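Local structure of putative Nitroreductase (Anabaena variabilis ATCC 29413, 3EO7) at residues G104-A109 with S173-E178; P108-V113 with L125-C130; I165-F170 with E229-V234; G211-E216 with G449-R454. The protein binds flavin mononucleotide and is probably an FMN-dependent oxidoreductase of the nitroreductase family, with two nitroreductase-like regions in a single chain. One frame throughout, in Å; residues are numbered along the deposited sequence. Where two conformers were deposited one is given.

Interaction 1 (G104-A109 with S173-E178)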
loop_
_atom_site.group_PDB
_atom_site.type_symbol
_atom_site.label_atom_id
_atom_site.label_comp_id
_atom_site.label_asym_id
_atom_site.label_seq_id
_atom_site.Cartn_x
_atom_site.Cartn_y
_atom_site.Cartn_z
ATOM N N GLY A 104 12.257 1.404 5.711
ATOM C CA GLY A 104 13.608 0.919 5.903
ATOM C C GLY A 104 14.298 0.357 4.679
ATOM O O GLY A 104 15.436 -0.176 4.794
ATOM N N GLY A 105 13.663 0.431 3.508
ATOM C CA GLY A 105 14.215 -0.194 2.308
ATOM C C GLY A 105 14.373 -1.697 2.531
ATOM O O GLY A 105 15.356 -2.289 2.119
ATOM N N LEU A 106 13.376 -2.316 3.138
ATOM C CA LEU A 106 13.433 -3.730 3.547
ATOM C C LEU A 106 12.690 -4.724 2.642
ATOM O O LEU A 106 12.997 -5.919 2.637
ATOM C CB LEU A 106 12.972 -3.844 5.010
ATOM C CG LEU A 106 13.876 -3.081 5.995
ATOM C CD1 LEU A 106 13.262 -3.087 7.404
ATOM C CD2 LEU A 106 15.317 -3.580 5.969
ATOM N N TYR A 107 11.707 -4.240 1.891
ATOM C CA TYR A 107 10.997 -5.030 0.882
ATOM C C TYR A 107 10.400 -6.351 1.352
ATOM O O TYR A 107 10.689 -7.410 0.783
ATOM C CB TYR A 107 11.875 -5.231 -0.390
ATOM C CG TYR A 107 12.385 -3.904 -0.812
ATOM C CD1 TYR A 107 11.521 -2.953 -1.339
ATOM C CD2 TYR A 107 13.708 -3.537 -0.575
ATOM C CE1 TYR A 107 11.973 -1.668 -1.674
ATOM C CE2 TYR A 107 14.154 -2.266 -0.898
ATOM C CZ TYR A 107 13.286 -1.331 -1.438
ATOM O OH TYR A 107 13.735 -0.051 -1.706
ATOM N N PRO A 108 9.511 -6.283 2.351
ATOM C CA PRO A 108 8.830 -7.490 2.834
ATOM C C PRO A 108 7.945 -8.169 1.773
ATOM O O PRO A 108 7.775 -9.391 1.806
ATOM C CB PRO A 108 7.974 -6.967 4.015
ATOM C CG PRO A 108 7.719 -5.515 3.657
ATOM C CD PRO A 108 9.040 -5.074 3.052
ATOM N N ALA A 109 7.418 -7.408 0.818
ATOM C CA ALA A 109 6.497 -7.982 -0.168
ATOM C C ALA A 109 7.176 -8.842 -1.224
ATOM O O ALA A 109 8.300 -8.544 -1.662
ATOM C CB ALA A 109 5.650 -6.866 -0.849
ATOM N N SER A 173 11.216 -7.236 7.361
ATOM C CA SER A 173 10.917 -5.997 8.088
ATOM C C SER A 173 11.180 -6.156 9.579
ATOM O O SER A 173 11.724 -5.251 10.204
ATOM C CB SER A 173 9.480 -5.544 7.843
ATOM O OG SER A 173 9.303 -5.165 6.499
ATOM N N ALA A 174 10.835 -7.317 10.139
ATOM C CA ALA A 174 10.987 -7.550 11.593
ATOM C C ALA A 174 12.445 -7.454 12.054
ATOM O O ALA A 174 12.732 -7.147 13.216
ATOM C CB ALA A 174 10.343 -8.907 12.015
ATOM N N TRP A 175 13.360 -7.780 11.154
ATOM C CA TRP A 175 14.798 -7.667 11.417
ATOM C C TRP A 175 15.079 -6.273 11.961
ATOM O O TRP A 175 15.859 -6.126 12.897
ATOM C CB TRP A 175 15.597 -7.988 10.148
ATOM C CG TRP A 175 17.051 -7.612 10.272
ATOM C CD1 TRP A 175 18.009 -8.303 10.906
ATOM C CD2 TRP A 175 17.659 -6.413 9.791
ATOM N NE1 TRP A 175 19.215 -7.619 10.849
ATOM C CE2 TRP A 175 19.018 -6.453 10.160
ATOM C CE3 TRP A 175 17.195 -5.322 9.065
ATOM C CZ2 TRP A 175 19.908 -5.449 9.817
ATOM C CZ3 TRP A 175 18.080 -4.316 8.727
ATOM C CH2 TRP A 175 19.411 -4.384 9.093
ATOM N N ARG A 176 14.411 -5.258 11.408
ATOM C CA ARG A 176 14.568 -3.905 11.908
ATOM C C ARG A 176 13.520 -3.465 12.922
ATOM O O ARG A 176 13.861 -2.894 13.964
ATOM C CB ARG A 176 14.557 -2.898 10.759
ATOM C CG ARG A 176 14.635 -1.448 11.294
ATOM C CD ARG A 176 14.959 -0.469 10.231
ATOM N NE ARG A 176 14.802 0.892 10.761
ATOM C CZ ARG A 176 15.161 2.000 10.112
ATOM N NH1 ARG A 176 15.760 1.935 8.923
ATOM N NH2 ARG A 176 14.931 3.189 10.677
ATOM N N TYR A 177 12.251 -3.718 12.621
ATOM C CA TYR A 177 11.129 -3.146 13.397
ATOM C C TYR A 177 10.528 -4.054 14.465
ATOM O O TYR A 177 9.642 -3.640 15.224
ATOM C CB TYR A 177 10.035 -2.698 12.432
ATOM C CG TYR A 177 10.504 -1.603 11.479
ATOM C CD1 TYR A 177 10.723 -0.306 11.936
ATOM C CD2 TYR A 177 10.691 -1.859 10.130
ATOM C CE1 TYR A 177 11.168 0.683 11.078
ATOM C CE2 TYR A 177 11.126 -0.873 9.280
ATOM C CZ TYR A 177 11.353 0.389 9.749
ATOM O OH TYR A 177 11.785 1.339 8.855
ATOM N N GLU A 178 11.038 -5.268 14.545
ATOM C CA GLU A 178 10.539 -6.245 15.500
ATOM C C GLU A 178 9.021 -6.325 15.370
ATOM O O GLU A 178 8.530 -6.389 14.237
ATOM C CB GLU A 178 11.040 -5.904 16.895
ATOM C CG GLU A 178 12.584 -5.940 16.966
ATOM C CD GLU A 178 13.144 -5.722 18.384
ATOM O OE1 GLU A 178 12.943 -4.648 18.959
ATOM O OE2 GLU A 178 13.809 -6.636 18.884
HETATM O O HOH W 1 16.635 -0.370 7.191
#

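Interaction 2 (P108-V113 with L125-C130)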
loop_
_atom_site.group_PDB
_atom_site.type_symbol
_atom_site.label_atom_id
_atom_site.label_comp_id
_atom_site.label_asym_id
_atom_site.label_seq_id
_atom_site.Cartn_x
_atom_site.Cartn_y
_atom_site.Cartn_z
ATOM N N PRO A 108 9.511 -6.283 2.351
ATOM C CA PRO A 108 8.830 -7.490 2.834
ATOM C C PRO A 108 7.945 -8.169 1.773
ATOM O O PRO A 108 7.775 -9.391 1.806
ATOM C CB PRO A 108 7.974 -6.967 4.015
ATOM C CG PRO A 108 7.719 -5.515 3.657
ATOM C CD PRO A 108 9.040 -5.074 3.052
ATOM N N ALA A 109 7.418 -7.408 0.818
ATOM C CA ALA A 109 6.497 -7.982 -0.168
ATOM C C ALA A 109 7.176 -8.842 -1.224
ATOM O O ALA A 109 8.300 -8.544 -1.662
ATOM C CB ALA A 109 5.650 -6.866 -0.849
ATOM N N GLU A 110 6.498 -9.939 -1.581
ATOM C CA GLU A 110 6.904 -10.813 -2.675
ATOM C C GLU A 110 5.706 -10.912 -3.606
ATOM O O GLU A 110 4.559 -11.012 -3.146
ATOM C CB GLU A 110 7.283 -12.250 -2.211
ATOM C CG GLU A 110 8.683 -12.341 -1.747
ATOM C CD GLU A 110 9.680 -12.190 -2.869
ATOM O OE1 GLU A 110 9.539 -12.824 -3.962
ATOM O OE2 GLU A 110 10.669 -11.475 -2.637
ATOM N N VAL A 111 6.000 -10.882 -4.903
ATOM C CA VAL A 111 4.996 -10.958 -5.939
ATOM C C VAL A 111 5.041 -12.308 -6.618
ATOM O O VAL A 111 6.090 -12.733 -7.125
ATOM C CB VAL A 111 5.183 -9.825 -6.970
ATOM C CG1 VAL A 111 4.241 -10.020 -8.201
ATOM C CG2 VAL A 111 4.965 -8.431 -6.292
ATOM N N TYR A 112 3.875 -12.951 -6.658
ATOM C CA TYR A 112 3.701 -14.193 -7.374
ATOM C C TYR A 112 2.673 -14.017 -8.478
ATOM O O TYR A 112 1.780 -13.202 -8.359
ATOM C CB TYR A 112 3.190 -15.280 -6.439
ATOM C CG TYR A 112 4.165 -15.628 -5.357
ATOM C CD1 TYR A 112 4.219 -14.889 -4.190
ATOM C CD2 TYR A 112 5.036 -16.688 -5.516
ATOM C CE1 TYR A 112 5.150 -15.175 -3.195
ATOM C CE2 TYR A 112 5.977 -16.998 -4.538
ATOM C CZ TYR A 112 6.016 -16.260 -3.375
ATOM O OH TYR A 112 6.939 -16.588 -2.417
ATOM N N VAL A 113 2.817 -14.802 -9.540
ATOM C CA VAL A 113 1.797 -14.882 -10.571
ATOM C C VAL A 113 1.293 -16.322 -10.596
ATOM O O VAL A 113 2.091 -17.293 -10.633
ATOM C CB VAL A 113 2.318 -14.500 -11.970
ATOM C CG1 VAL A 113 1.261 -14.769 -13.039
ATOM C CG2 VAL A 113 2.758 -13.024 -12.023
ATOM N N LEU A 125 2.505 -21.947 -10.710
ATOM C CA LEU A 125 3.050 -20.915 -9.858
ATOM C C LEU A 125 4.336 -20.307 -10.368
ATOM O O LEU A 125 5.263 -21.003 -10.769
ATOM C CB LEU A 125 3.310 -21.494 -8.456
ATOM C CG LEU A 125 2.142 -22.289 -7.867
ATOM C CD1 LEU A 125 2.635 -22.995 -6.552
ATOM C CD2 LEU A 125 0.897 -21.407 -7.673
ATOM N N TYR A 126 4.376 -18.989 -10.340
ATOM C CA TYR A 126 5.532 -18.210 -10.764
ATOM C C TYR A 126 5.909 -17.173 -9.691
ATOM O O TYR A 126 5.044 -16.494 -9.137
ATOM C CB TYR A 126 5.226 -17.433 -12.050
ATOM C CG TYR A 126 4.804 -18.271 -13.244
ATOM C CD1 TYR A 126 3.514 -18.803 -13.334
ATOM C CD2 TYR A 126 5.673 -18.488 -14.294
ATOM C CE1 TYR A 126 3.126 -19.540 -14.429
ATOM C CE2 TYR A 126 5.288 -19.213 -15.396
ATOM C CZ TYR A 126 4.025 -19.749 -15.455
ATOM O OH TYR A 126 3.702 -20.487 -16.555
ATOM N N ASN A 127 7.206 -17.072 -9.393
ATOM C CA ASN A 127 7.698 -16.044 -8.503
ATOM C C ASN A 127 8.339 -14.943 -9.357
ATOM O O ASN A 127 9.156 -15.232 -10.244
ATOM C CB ASN A 127 8.724 -16.601 -7.522
ATOM C CG ASN A 127 9.310 -15.525 -6.635
ATOM O OD1 ASN A 127 10.439 -15.124 -6.850
ATOM N ND2 ASN A 127 8.514 -14.995 -5.685
ATOM N N TYR A 128 8.014 -13.704 -9.054
ATOM C CA TYR A 128 8.615 -12.560 -9.735
ATOM C C TYR A 128 10.007 -12.242 -9.143
ATOM O O TYR A 128 10.145 -11.927 -7.977
ATOM C CB TYR A 128 7.696 -11.313 -9.694
ATOM C CG TYR A 128 8.373 -10.136 -10.387
ATOM C CD1 TYR A 128 8.698 -10.201 -11.750
ATOM C CD2 TYR A 128 8.734 -8.998 -9.677
ATOM C CE1 TYR A 128 9.402 -9.167 -12.375
ATOM C CE2 TYR A 128 9.388 -7.926 -10.302
ATOM C CZ TYR A 128 9.729 -8.024 -11.642
ATOM O OH TYR A 128 10.382 -6.972 -12.199
ATOM N N GLN A 129 11.016 -12.310 -9.983
ATOM C CA GLN A 129 12.398 -12.049 -9.590
ATOM C C GLN A 129 12.780 -10.622 -9.986
ATOM O O GLN A 129 13.041 -10.345 -11.154
ATOM C CB GLN A 129 13.297 -13.042 -10.306
ATOM C CG GLN A 129 13.136 -14.453 -9.824
ATOM C CD GLN A 129 13.871 -14.680 -8.529
ATOM O OE1 GLN A 129 15.046 -14.324 -8.415
ATOM N NE2 GLN A 129 13.194 -15.248 -7.541
ATOM N N CYS A 130 12.761 -9.726 -9.015
ATOM C CA CYS A 130 13.109 -8.318 -9.197
ATOM C C CYS A 130 14.514 -8.159 -9.762
ATOM O O CYS A 130 14.746 -7.305 -10.608
ATOM C CB CYS A 130 13.027 -7.570 -7.848
ATOM S SG CYS A 130 11.385 -7.487 -7.106
HETATM O O HOH W 2 8.802 -10.556 -5.825
HETATM O O HOH W 3 11.831 -13.138 -5.255
#

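Interaction 3 (I165-F170 with E229-V234)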
loop_
_atom_site.group_PDB
_atom_site.type_symbol
_atom_site.label_atom_id
_atom_site.label_comp_id
_atom_site.label_asym_id
_atom_site.label_seq_id
_atom_site.Cartn_x
_atom_site.Cartn_y
_atom_site.Cartn_z
ATOM N N ILE A 165 -0.492 -12.785 -6.524
ATOM C CA ILE A 165 -0.677 -12.922 -5.095
ATOM C C ILE A 165 0.510 -12.202 -4.482
ATOM O O ILE A 165 1.669 -12.425 -4.893
ATOM C CB ILE A 165 -0.779 -14.380 -4.602
ATOM C CG1 ILE A 165 -1.952 -15.093 -5.312
ATOM C CG2 ILE A 165 -0.901 -14.386 -3.059
ATOM C CD1 ILE A 165 -2.112 -16.583 -4.899
ATOM N N VAL A 166 0.228 -11.349 -3.497
ATOM C CA VAL A 166 1.270 -10.621 -2.780
ATOM C C VAL A 166 1.360 -11.219 -1.398
ATOM O O VAL A 166 0.355 -11.303 -0.675
ATOM C CB VAL A 166 1.023 -9.115 -2.646
ATOM C CG1 VAL A 166 2.231 -8.427 -1.937
ATOM C CG2 VAL A 166 0.819 -8.500 -4.006
ATOM N N THR A 167 2.566 -11.655 -1.051
ATOM C CA THR A 167 2.826 -12.157 0.275
ATOM C C THR A 167 3.811 -11.218 0.981
ATOM O O THR A 167 4.408 -10.317 0.344
ATOM C CB THR A 167 3.514 -13.524 0.226
ATOM O OG1 THR A 167 4.840 -13.376 -0.311
ATOM C CG2 THR A 167 2.698 -14.568 -0.551
ATOM N N ALA A 168 3.978 -11.457 2.284
ATOM C CA ALA A 168 4.949 -10.736 3.128
ATOM C C ALA A 168 5.905 -11.765 3.729
ATOM O O ALA A 168 5.443 -12.778 4.297
ATOM C CB ALA A 168 4.241 -9.925 4.281
ATOM N N VAL A 169 7.213 -11.518 3.591
ATOM C CA VAL A 169 8.277 -12.327 4.219
ATOM C C VAL A 169 8.585 -11.519 5.490
ATOM O O VAL A 169 9.254 -10.458 5.470
ATOM C CB VAL A 169 9.512 -12.508 3.319
ATOM C CG1 VAL A 169 10.558 -13.303 4.050
ATOM C CG2 VAL A 169 9.120 -13.197 1.986
ATOM N N PHE A 170 8.032 -11.988 6.599
ATOM C CA PHE A 170 7.988 -11.193 7.823
ATOM C C PHE A 170 9.322 -10.669 8.312
ATOM O O PHE A 170 9.434 -9.485 8.655
ATOM C CB PHE A 170 7.331 -11.986 8.945
ATOM C CG PHE A 170 6.003 -12.593 8.557
ATOM C CD1 PHE A 170 4.929 -11.791 8.120
ATOM C CD2 PHE A 170 5.823 -13.950 8.635
ATOM C CE1 PHE A 170 3.725 -12.371 7.769
ATOM C CE2 PHE A 170 4.613 -14.519 8.269
ATOM C CZ PHE A 170 3.583 -13.721 7.836
ATOM N N GLU A 229 6.339 -16.538 5.880
ATOM C CA GLU A 229 5.770 -15.777 4.774
ATOM C C GLU A 229 4.290 -16.040 4.719
ATOM O O GLU A 229 3.836 -17.119 5.076
ATOM C CB GLU A 229 6.447 -16.215 3.477
ATOM C CG GLU A 229 6.109 -15.413 2.245
ATOM C CD GLU A 229 6.796 -15.927 0.976
ATOM O OE1 GLU A 229 7.738 -16.808 1.082
ATOM O OE2 GLU A 229 6.408 -15.474 -0.143
ATOM N N GLY A 230 3.509 -15.024 4.374
ATOM C CA GLY A 230 2.069 -15.235 4.256
ATOM C C GLY A 230 1.408 -14.298 3.274
ATOM O O GLY A 230 1.728 -13.116 3.202
ATOM N N ALA A 231 0.495 -14.857 2.498
ATOM C CA ALA A 231 -0.301 -14.101 1.549
ATOM C C ALA A 231 -1.161 -13.049 2.262
ATOM O O ALA A 231 -1.797 -13.345 3.276
ATOM C CB ALA A 231 -1.213 -15.065 0.782
ATOM N N ILE A 232 -1.156 -11.816 1.748
ATOM C CA ILE A 232 -2.040 -10.791 2.299
ATOM C C ILE A 232 -2.977 -10.140 1.267
ATOM O O ILE A 232 -3.886 -9.408 1.639
ATOM C CB ILE A 232 -1.316 -9.766 3.212
ATOM C CG1 ILE A 232 -0.149 -9.122 2.482
ATOM C CG2 ILE A 232 -0.881 -10.469 4.529
ATOM C CD1 ILE A 232 0.592 -8.028 3.297
ATOM N N ALA A 233 -2.757 -10.412 -0.016
ATOM C CA ALA A 233 -3.652 -9.950 -1.057
ATOM C C ALA A 233 -3.583 -10.895 -2.264
ATOM O O ALA A 233 -2.500 -11.288 -2.687
ATOM C CB ALA A 233 -3.337 -8.491 -1.506
ATOM N N VAL A 234 -4.760 -11.239 -2.782
ATOM C CA VAL A 234 -4.956 -12.043 -3.989
ATOM C C VAL A 234 -5.609 -11.095 -5.011
ATOM O O VAL A 234 -6.591 -10.435 -4.701
ATOM C CB VAL A 234 -5.785 -13.315 -3.741
ATOM C CG1 VAL A 234 -6.085 -14.049 -5.070
ATOM C CG2 VAL A 234 -5.043 -14.269 -2.735
#

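Interaction 4 (G211-E216 with G449-R454)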
loop_
_atom_site.group_PDB
_atom_site.type_symbol
_atom_site.label_atom_id
_atom_site.label_comp_id
_atom_site.label_asym_id
_atom_site.label_seq_id
_atom_site.Cartn_x
_atom_site.Cartn_y
_atom_site.Cartn_z
ATOM N N GLY A 211 -9.069 -9.535 -0.448
ATOM C CA GLY A 211 -8.487 -9.605 0.873
ATOM C C GLY A 211 -9.049 -10.713 1.734
ATOM O O GLY A 211 -8.437 -11.047 2.752
ATOM N N GLY A 212 -10.232 -11.190 1.374
ATOM C CA GLY A 212 -10.955 -12.259 2.037
ATOM C C GLY A 212 -10.677 -13.621 1.431
ATOM O O GLY A 212 -11.203 -13.988 0.379
ATOM N N PHE A 213 -9.788 -14.363 2.082
ATOM C CA PHE A 213 -9.401 -15.690 1.607
ATOM C C PHE A 213 -8.930 -16.518 2.805
ATOM O O PHE A 213 -8.595 -15.963 3.840
ATOM C CB PHE A 213 -8.297 -15.594 0.528
ATOM C CG PHE A 213 -7.089 -14.803 0.962
ATOM C CD1 PHE A 213 -6.136 -15.368 1.800
ATOM C CD2 PHE A 213 -6.910 -13.505 0.546
ATOM C CE1 PHE A 213 -5.034 -14.629 2.209
ATOM C CE2 PHE A 213 -5.815 -12.746 0.947
ATOM C CZ PHE A 213 -4.866 -13.312 1.778
ATOM N N ILE A 214 -8.879 -17.831 2.613
ATOM C CA ILE A 214 -8.443 -18.796 3.615
ATOM C C ILE A 214 -6.916 -18.812 3.583
ATOM O O ILE A 214 -6.294 -19.396 2.688
ATOM C CB ILE A 214 -9.046 -20.214 3.380
ATOM C CG1 ILE A 214 -10.590 -20.126 3.342
ATOM C CG2 ILE A 214 -8.566 -21.180 4.454
ATOM C CD1 ILE A 214 -11.283 -21.420 2.856
ATOM N N ASP A 215 -6.322 -18.107 4.543
ATOM C CA ASP A 215 -4.851 -17.965 4.576
ATOM C C ASP A 215 -4.130 -19.287 4.456
ATOM O O ASP A 215 -3.205 -19.411 3.666
ATOM C CB ASP A 215 -4.373 -17.220 5.821
ATOM C CG ASP A 215 -4.990 -15.835 5.946
ATOM O OD1 ASP A 215 -6.212 -15.749 6.236
ATOM O OD2 ASP A 215 -4.244 -14.854 5.779
ATOM N N GLU A 216 -4.557 -20.261 5.254
ATOM C CA GLU A 216 -3.935 -21.581 5.255
ATOM C C GLU A 216 -3.868 -22.165 3.831
ATOM O O GLU A 216 -2.861 -22.757 3.422
ATOM C CB GLU A 216 -4.717 -22.521 6.179
ATOM C CG GLU A 216 -4.109 -23.910 6.303
ATOM C CD GLU A 216 -4.897 -24.849 7.191
ATOM O OE1 GLU A 216 -6.028 -24.530 7.624
ATOM O OE2 GLU A 216 -4.376 -25.956 7.431
ATOM N N GLY A 449 -13.526 -7.655 11.898
ATOM C CA GLY A 449 -12.735 -8.399 12.848
ATOM C C GLY A 449 -11.303 -7.889 12.917
ATOM O O GLY A 449 -10.956 -6.834 12.350
ATOM N N ASP A 450 -10.446 -8.629 13.615
ATOM C CA ASP A 450 -9.069 -8.190 13.800
ATOM C C ASP A 450 -8.278 -8.080 12.514
ATOM O O ASP A 450 -7.353 -7.299 12.440
ATOM C CB ASP A 450 -8.351 -9.070 14.812
ATOM C CG ASP A 450 -8.953 -8.931 16.186
ATOM O OD1 ASP A 450 -8.819 -7.824 16.758
ATOM O OD2 ASP A 450 -9.541 -9.928 16.662
ATOM N N ARG A 451 -8.651 -8.880 11.521
ATOM C CA ARG A 451 -8.013 -8.825 10.188
ATOM C C ARG A 451 -8.140 -7.453 9.535
ATOM O O ARG A 451 -7.392 -7.130 8.628
ATOM C CB ARG A 451 -8.610 -9.913 9.303
ATOM C CG ARG A 451 -8.008 -10.060 7.889
ATOM C CD ARG A 451 -8.886 -11.024 7.111
ATOM N NE ARG A 451 -8.392 -11.473 5.784
ATOM C CZ ARG A 451 -7.653 -12.583 5.609
ATOM N NH1 ARG A 451 -7.255 -13.311 6.654
ATOM N NH2 ARG A 451 -7.319 -12.967 4.394
ATOM N N VAL A 452 -9.083 -6.625 9.994
ATOM C CA VAL A 452 -9.236 -5.280 9.438
ATOM C C VAL A 452 -7.926 -4.495 9.556
ATOM O O VAL A 452 -7.654 -3.615 8.737
ATOM C CB VAL A 452 -10.380 -4.462 10.111
ATOM C CG1 VAL A 452 -9.957 -3.925 11.512
ATOM C CG2 VAL A 452 -10.848 -3.300 9.140
ATOM N N TYR A 453 -7.089 -4.847 10.535
ATOM C CA TYR A 453 -5.819 -4.169 10.717
ATOM C C TYR A 453 -4.988 -4.227 9.442
ATOM O O TYR A 453 -4.340 -3.227 9.066
ATOM C CB TYR A 453 -5.052 -4.782 11.897
ATOM C CG TYR A 453 -4.011 -3.849 12.481
ATOM C CD1 TYR A 453 -4.351 -2.919 13.439
ATOM C CD2 TYR A 453 -2.695 -3.921 12.076
ATOM C CE1 TYR A 453 -3.402 -2.062 14.009
ATOM C CE2 TYR A 453 -1.735 -3.114 12.649
ATOM C CZ TYR A 453 -2.111 -2.158 13.601
ATOM O OH TYR A 453 -1.157 -1.362 14.148
ATOM N N ARG A 454 -4.957 -5.405 8.802
ATOM C CA ARG A 454 -4.261 -5.558 7.525
ATOM C C ARG A 454 -4.855 -4.610 6.469
ATOM O O ARG A 454 -4.151 -3.920 5.770
ATOM C CB ARG A 454 -4.455 -6.971 6.971
ATOM C CG ARG A 454 -3.979 -8.073 7.839
ATOM C CD ARG A 454 -4.129 -9.375 7.022
ATOM N NE ARG A 454 -3.939 -10.535 7.850
ATOM C CZ ARG A 454 -4.000 -11.798 7.403
ATOM N NH1 ARG A 454 -4.245 -12.038 6.120
ATOM N NH2 ARG A 454 -3.806 -12.792 8.244
HETATM O O HOH W 4 -5.307 -10.307 3.869
#

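Interaction 1 (G104-A109 with S173-E178)
Leu106 reaches from the 104-109 loop into the side of helix 170-177, and its two methyls divide the work. CD1 sits 3.6 Å from CB of Arg176 and just as near to CE2 of Tyr177, while CD2 turns to the six-membered ring of Trp175, 4.0 Å from CZ3. The leucine side chain crosses those of Trp175 and Arg176 at about a right angle. Beside it, in the conformer given here, the hydroxyl of Ser173 lies against the Pro108 ring; Ile185 of helix 181-202 touches both residues and closes this buried end. Cutting Leu106 back to an alanine is likely to open a gap between the loop and Trp175, Arg176 and Tyr177. The loop belongs to the flavin site of this nitroreductase-type fold: Gly105 and Tyr107 touch the FMN, and Tyr107 points away from the helix. Toward solvent the contact thins to NH1 of Arg176 beside CA of Gly104. There the Arg176 chain is extended, CG anti to the backbone N (chi1 176°), with CG over the face of the Tyr177 ring. A water accepts from NH1 of Arg176 at 3.0 Å and donates to O of Gly104 at 2.7 Å, bridging helix and loop.

Interaction 2 (P108-V113 with L125-C130)
Asn127 reaches across to the neighbouring strand with its amide: ND2 donates to OE1 of Glu110 over 3.0 Å in an almost straight bond (177°), with amide and carboxylate nearly coplanar. Two torsions bring the groups together. A chi1 of 177° swings the Asn127 amide to the far side of CB from its own backbone N, and the Glu110 chain is folded back at chi2 (-69°) so that its carboxylate turns toward the amide. The same ND2 lies over one face of the Tyr112 ring, displaced toward the rim, 3.4 Å from CE2, with ring and amide planes steeply inclined. At its oxygen end the amide is held too, because OD1 of Asn127 accepts from NE2 of Gln129 at 2.8 Å. The second carboxylate oxygen of Glu110 forms a salt bridge with Arg172, and the Tyr112 hydroxyl bonds to Glu229; these buried polar ends are therefore well provided for.

Val113 and Tyr126 pair on the opposite face of the sheet, CB to CB at 4.1 Å, and O of Val113 lies at the edge of the tyrosine ring. Val111 and Tyr128 run side by side. Backbone bonds knit the strands: Tyr128 N to Val111 O at 2.9 Å, and a reciprocal pair between Val113 and Tyr126. With Tyr112 and Asn127 as the non-hydrogen-bonded pair beside the hydrogen-bonded Val113-Tyr126 pair, this is an antiparallel beta hairpin, strands 109-115 and 124-129, within the large antiparallel sheet of the nitroreductase-type fold.

Interaction 3 (I165-F170 with E229-V234)
Thr167 and Glu229 meet on one face of an antiparallel strand pair that carries a classic beta bulge. Strands 162-169 and 229-239 are neighbours in the large sheet, and at the bulge Ile232 and Ala233 both face Val166. O of Val166 takes the amide of Ile232 at 2.9 Å and, more weakly, that of Ala233, while Val166 N returns a bond to Ala233 O. The extra residue shifts the register by one, so that Thr167 pairs with Ala231 and Val169 with Glu229.

On the face shared by Ile165, Thr167, Val169, Glu229, Ala231 and Val234, the side chains line up in sequence. Ile165 and Val234 lie alongside each other, pointing the same way, with CG1 of the isoleucine against CG2 of the valine. The other branch of Ile165, CG2, meets CB of Ala231 at 3.9 Å. Farther along, CG2 of Val169 packs against the carboxylate carbon CD of Glu229 at 3.7 Å. Helix 215-222 covers part of this face through Val218 and Leu222. On the other face CB of Ala168 approaches CD1 of Ile232, near helix 181-202. Past the end of the strand the Phe170 ring comes up beside the Glu229-Gly230 peptide, CZ near Gly230 N, where the glycine leaves room for it.

Glu229 stretches out fully beyond CG, and its OE1 forms a salt bridge with Lys41. The Thr167 OG1 stands between backbone N and carbonyl carbon (chi1 68°) and donates to the anti lone pair of Glu229 OE2 over 2.6 Å.

Interaction 4 (G211-E216 with G449-R454)
Asp215 is clasped by Arg451 and Arg454, one on each carboxylate oxygen, in the salt bridges that dominate the contact. NH1 of Arg451 donates to the syn lone pair of OD1 at 2.7 Å, and Arg454 grips OD2 end-on, NH1 in the syn position at 2.8 Å and NH2 coming from above the carboxylate plane at 3.2 Å. Both guanidinium groups stand nearly at right angles to the carboxylate, and NH1 of Arg454 lies over one face of the Arg451 group. The two positive charges are thus drawn round a single buried carboxylate, which probably favours its ionised form.

Bonds to the backbone form the second set. Arg451 grips O of Gly211 side-on, with NH2 at 2.8 Å and NE at 3.1 Å, both bonds in the plane of the guanidinium. Outside the two segments, O of Thr278 also accepts from Arg451 NH1, and N of Ile280 donates to Asp215 OD1, which further fixes the cluster. A water held by Arg454 NH1 gives only a weak bond to Gly211 O.

The third kind is cation-pi. NH2 of Arg451 points down onto the centre of the Phe213 ring, the guanidinium nearly upright on it, with CZ 4.8 Å from the ring centroid. With chi1 at -177° the arginine runs straight out from its backbone, and its extended chain carries the group this far. Were Arg451 a leucine, Gly211 O would probably lose both of its paired donors and Asp215 one of its charge partners.

Together this is a buried salt-bridge network, joining the loop leading into helix 215-222 in the first nitroreductase-family region to the turn leading into helix 452-473 in the second.

From the N terminus, the flavin-side loop at 104-109 opens interaction 1, which closes some 64 residues later on helix 170-177. Within that span interaction 2 closes the short hairpin, beginning where the loop becomes strand 109-115. Interaction 3 starts on strand 162-169, just before helix 170-177, and ends at strand 229-239, so it crosses interaction 1; Pro108 O and Val169 N link them. Interactions 2 and 3 lie in series but build one sheet, joined by Tyr112 and Glu229. Interaction 4 opens between the two strands of interaction 3, crosses it, and runs to 449-454, tying the two nitroreductase-family regions together.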